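Local structure of oligoribonuclease (Colwellia psychrerythraea, 6A4D) at residues Ala32-Asp37 with Asp165-Ser170. The protein probably works as a 3'-to-5' exoribonuclease that degrades very short RNA oligonucleotides, and here holds a nitrophenyl ester of thymidine monophosphate. The protein carries 1 engineered substitution. Residues are numbered along the deposited sequence; the frame is centred on the assembly and turned at random.
Engineered in segment 165-170: A166 (natural residue Asp). With 9RC (5'-O-[(S)-hydroxy(4-nitrophenoxy)phosphoryl]thymidine), chain C.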
ATOM      1  N   ALA A  32      17.552  -3.279   0.209  1.00 42.25           N
ATOM      2  CA  ALA A  32      18.286  -2.198  -0.504  1.00 41.58           C
ATOM      3  C   ALA A  32      17.470  -0.904  -0.397  1.00 40.15           C
ATOM      4  O   ALA A  32      16.232  -0.965  -0.370  1.00 38.59           O
ATOM      5  CB  ALA A  32      18.514  -2.579  -1.961  1.00 37.04           C
ATOM      6  N   ILE A  33      18.151   0.234  -0.275  1.00 35.19           N
ATOM      7  CA  ILE A  33      17.483   1.540  -0.130  1.00 37.80           C
ATOM      8  C   ILE A  33      18.130   2.545  -1.100  1.00 37.61           C
ATOM      9  O   ILE A  33      19.353   2.617  -1.205  1.00 33.99           O
ATOM     10  CB  ILE A  33      17.579   2.126   1.310  1.00 38.12           C
ATOM     11  CG1 ILE A  33      17.079   1.155   2.385  1.00 36.35           C
ATOM     12  CG2 ILE A  33      16.856   3.490   1.436  1.00 40.04           C
ATOM     13  CD1 ILE A  33      17.674   1.473   3.747  1.00 36.01           C
ATOM     14  N   ILE A  34      17.313   3.334  -1.792  1.00 42.27           N
ATOM     15  CA  ILE A  34      17.805   4.479  -2.573  1.00 39.96           C
ATOM     16  C   ILE A  34      17.027   5.709  -2.145  1.00 41.76           C
ATOM     17  O   ILE A  34      15.829   5.667  -1.921  1.00 41.20           O
ATOM     18  CB  ILE A  34      17.682   4.194  -4.075  1.00 42.55           C
ATOM     19  CG1 ILE A  34      18.711   3.133  -4.428  1.00 40.41           C
ATOM     20  CG2 ILE A  34      17.854   5.470  -4.903  1.00 46.78           C
ATOM     21  CD1 ILE A  34      18.865   2.802  -5.887  1.00 45.40           C
ATOM     22  N   ILE A  35      17.735   6.808  -2.006  1.00 43.70           N
ATOM     23  CA  ILE A  35      17.150   8.101  -1.748  1.00 39.12           C
ATOM     24  C   ILE A  35      17.167   8.903  -3.042  1.00 36.67           C
ATOM     25  O   ILE A  35      18.196   8.951  -3.699  1.00 33.54           O
ATOM     26  CB  ILE A  35      18.001   8.853  -0.727  1.00 41.27           C
ATOM     27  CG1 ILE A  35      18.192   7.991   0.540  1.00 41.67           C
ATOM     28  CG2 ILE A  35      17.372  10.197  -0.397  1.00 41.74           C
ATOM     29  CD1 ILE A  35      16.994   7.995   1.469  1.00 37.46           C
ATOM     30  N   THR A  36      16.043   9.518  -3.400  1.00 33.69           N
ATOM     31  CA  THR A  36      15.953  10.437  -4.568  1.00 32.19           C
ATOM     32  C   THR A  36      15.437  11.730  -4.061  1.00 32.25           C
ATOM     33  O   THR A  36      14.892  11.780  -2.975  1.00 33.24           O
ATOM     34  CB  THR A  36      14.951  10.021  -5.640  1.00 33.24           C
ATOM     35  OG1 THR A  36      13.639  10.070  -5.102  1.00 30.61           O
ATOM     36  CG2 THR A  36      15.190   8.677  -6.164  1.00 33.33           C
ATOM     37  N   ASP A  37      15.587  12.800  -4.837  1.00 32.08           N
ATOM     38  CA  ASP A  37      14.875  14.038  -4.493  1.00 38.64           C
ATOM     39  C   ASP A  37      13.432  13.907  -4.991  1.00 37.22           C
ATOM     40  O   ASP A  37      13.035  12.898  -5.635  1.00 34.16           O
ATOM     41  CB  ASP A  37      15.556  15.292  -5.103  1.00 47.17           C
ATOM     42  CG  ASP A  37      15.639  15.265  -6.638  1.00 54.23           C
ATOM     43  OD1 ASP A  37      14.866  14.490  -7.297  1.00 53.42           O
ATOM     44  OD2 ASP A  37      16.487  16.023  -7.193  1.00 55.73           O
ATOM     45  N   ASP A 165      18.660  -3.063  -8.255  1.00 55.83           N
ATOM     46  CA  ASP A 165      18.217  -2.901  -9.627  1.00 60.63           C
ATOM     47  C   ASP A 165      16.714  -3.039  -9.734  1.00 52.90           C
ATOM     48  O   ASP A 165      16.143  -2.494 -10.638  1.00 54.48           O
ATOM     49  CB  ASP A 165      18.922  -3.882 -10.582  1.00 70.38           C
ATOM     50  CG  ASP A 165      20.251  -3.341 -11.083  1.00 74.20           C
ATOM     51  OD1 ASP A 165      20.280  -2.654 -12.127  1.00 78.98           O
ATOM     52  OD2 ASP A 165      21.272  -3.582 -10.426  1.00 80.45           O
ATOM     53  N   ALA A 166      16.074  -3.797  -8.854  1.00 48.39           N
ATOM     54  CA  ALA A 166      14.639  -3.716  -8.769  1.00 50.74           C
ATOM     55  C   ALA A 166      14.188  -2.252  -8.433  1.00 49.53           C
ATOM     56  O   ALA A 166      13.280  -1.749  -9.063  1.00 49.87           O
ATOM     57  CB  ALA A 166      14.118  -4.714  -7.766  1.00 55.54           C
ATOM     58  N   ILE A 167      14.860  -1.583  -7.485  1.00 44.00           N
ATOM     59  CA  ILE A 167      14.537  -0.229  -7.055  1.00 42.90           C
ATOM     60  C   ILE A 167      14.753   0.761  -8.184  1.00 45.16           C
ATOM     61  O   ILE A 167      13.923   1.642  -8.372  1.00 38.80           O
ATOM     62  CB  ILE A 167      15.414   0.274  -5.877  1.00 45.18           C
ATOM     63  CG1 ILE A 167      15.184  -0.552  -4.610  1.00 50.29           C
ATOM     64  CG2 ILE A 167      15.121   1.743  -5.553  1.00 44.16           C
ATOM     65  CD1 ILE A 167      16.228  -0.327  -3.525  1.00 48.90           C
ATOM     66  N   LYS A 168      15.878   0.645  -8.905  1.00 44.61           N
ATOM     67  CA  LYS A 168      16.198   1.580  -9.985  1.00 44.56           C
ATOM     68  C   LYS A 168      15.197   1.418 -11.072  1.00 41.12           C
ATOM     69  O   LYS A 168      14.774   2.413 -11.693  1.00 41.14           O
ATOM     70  CB  LYS A 168      17.578   1.354 -10.538  1.00 53.97           C
ATOM     71  CG  LYS A 168      18.678   1.705  -9.545  1.00 63.71           C
ATOM     72  CD  LYS A 168      19.923   0.857  -9.798  1.00 71.08           C
ATOM     73  CE  LYS A 168      21.175   1.489  -9.216  1.00 65.22           C
ATOM     74  NZ  LYS A 168      22.289   0.527  -9.362  1.00 69.76           N
ATOM     75  N   GLU A 169      14.787   0.176 -11.284  1.00 36.48           N
ATOM     76  CA  GLU A 169      13.641  -0.110 -12.131  1.00 44.40           C
ATOM     77  C   GLU A 169      12.275   0.595 -11.814  1.00 38.68           C
ATOM     78  O   GLU A 169      11.558   0.980 -12.708  1.00 37.10           O
ATOM     79  CB  GLU A 169      13.424  -1.630 -12.190  1.00 47.71           C
ATOM     80  CG  GLU A 169      13.903  -2.275 -13.478  1.00 57.44           C
ATOM     81  CD  GLU A 169      13.580  -3.754 -13.530  1.00 61.76           C
ATOM     82  OE1 GLU A 169      14.550  -4.529 -13.700  1.00 61.97           O
ATOM     83  OE2 GLU A 169      12.369  -4.123 -13.390  1.00 56.82           O
ATOM     84  N   SER A 170      11.905   0.658 -10.549  1.00 38.66           N
ATOM     85  CA  SER A 170      10.686   1.321 -10.106  1.00 41.52           C
ATOM     86  C   SER A 170      10.790   2.817 -10.361  1.00 33.52           C
ATOM     87  O   SER A 170       9.839   3.420 -10.839  1.00 33.57           O
ATOM     88  CB  SER A 170      10.442   1.108  -8.587  1.00 43.90           C
ATOM     89  OG  SER A 170      10.638  -0.250  -8.219  1.00 47.21           O
TER
HETATM   90  OAJ 9RC C 201       2.565  -9.507  -3.087  1.00 67.83           O
HETATM   91  CAE 9RC C 201       2.422 -10.240  -4.069  1.00 62.54           C
HETATM   92  NAI 9RC C 201       1.398 -11.174  -4.073  1.00 57.51           N
HETATM   93  CAL 9RC C 201       1.210 -12.011  -5.180  1.00 63.76           C
HETATM   94  OAS 9RC C 201       0.285 -12.830  -5.132  1.00 65.90           O
HETATM   95  CAT 9RC C 201       2.049 -11.894  -6.299  1.00 56.24           C
HETATM   96  CAU 9RC C 201       1.885 -12.704  -7.435  1.00 55.79           C
HETATM   97  CAF 9RC C 201       3.070 -10.961  -6.261  1.00 56.34           C
HETATM   98  NAB 9RC C 201       3.237 -10.137  -5.126  1.00 56.32           N
HETATM   99  CAA 9RC C 201       4.315  -9.148  -5.040  1.00 56.33           C
HETATM  100  OAC 9RC C 201       4.081  -8.055  -5.890  1.00 53.38           O
HETATM  101  CAD 9RC C 201       5.602  -9.748  -5.546  1.00 57.14           C
HETATM  102  CAH 9RC C 201       6.426  -8.534  -5.699  1.00 53.73           C
HETATM  103  OAK 9RC C 201       7.090  -8.330  -4.480  1.00 61.61           O
HETATM  104  CAG 9RC C 201       5.387  -7.451  -5.943  1.00 49.09           C
HETATM  105  CAR 9RC C 201       5.547  -6.969  -7.346  1.00 42.21           C
HETATM  106  OAQ 9RC C 201       4.449  -6.103  -7.584  1.00 39.71           O
HETATM  107  PAP 9RC C 201       4.294  -5.447  -9.012  1.00 34.48           P
HETATM  108  OAO 9RC C 201       3.118  -4.375  -8.811  1.00 38.25           O
HETATM  109  OAN 9RC C 201       3.752  -6.507  -9.893  1.00 41.36           O
HETATM  110  OAM 9RC C 201       5.766  -4.969  -9.237  1.00 43.76           O
HETATM  111  CAV 9RC C 201       6.572  -4.352 -10.186  1.00 69.60           C
HETATM  112  CAW 9RC C 201       7.953  -4.090  -9.861  1.00 77.86           C
HETATM  113  CAY 9RC C 201       8.820  -3.402 -10.785  1.00 88.39           C
HETATM  114  CBA 9RC C 201       8.329  -2.989 -12.063  1.00 91.46           C
HETATM  115  NBB 9RC C 201       9.029  -2.318 -13.054  1.00 95.04           N
HETATM  116  OBD 9RC C 201       8.933  -2.733 -14.628  1.00 75.75           O
HETATM  117  OBC 9RC C 201       9.720  -1.177 -12.715  1.00106.14           O
HETATM  118  CAZ 9RC C 201       6.987  -3.279 -12.329  1.00 78.30           C
HETATM  119  CAX 9RC C 201       6.101  -3.933 -11.442  1.00 60.27           C
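One face of the peptide group linking A32 to I33 carries the terminal methyl of I167: CD1 sits over the carbonyl, 3.2 Å from A32 O and 3.4 Å from A32 C. From the opposite face of that peptide the I33 side chain leaves toward S92 and F95 of helix 85-99. The same I167 CD1 also meets A32 CB at 3.6 Å. Its reach follows from the torsions: CG1 stands anti to the carbonyl carbon (chi1 -64°) and the chain runs on extended (chi2 167°), straight at the strand. The other branch, I167 CG2, presses on I34 CB at 3.8 Å, the two isoleucines passing at a slant. I34 CD1 then reaches K168 CG at 3.8 Å, with the lysine chain lying crosswise to it. No hydrogen bond joins the segments, so apolar contact does the work. Cutting I167 back to an alanine removes both branches and would probably open a gap under the A32 carbonyl and take away part of the backing of I34.

Farther along the helix, the ligand's flat nitro group has E169 OE2 above its face, 3.8 Å from 9RC NBB, while E169 O comes within 2.8 Å of 9RC OBC. A166 is engineered from an aspartate that was probably one of the acidic metal ligands of this family.

Strand 32-36 and helix 165-170 run at 35° to each other within strand 28-36 and helix 163-180, the latter packing on one face of a mixed sheet ordered 3-2-1-4-5 and helix 85-99 on the other, the RNase H-like fold of DEDD-family exonucleases.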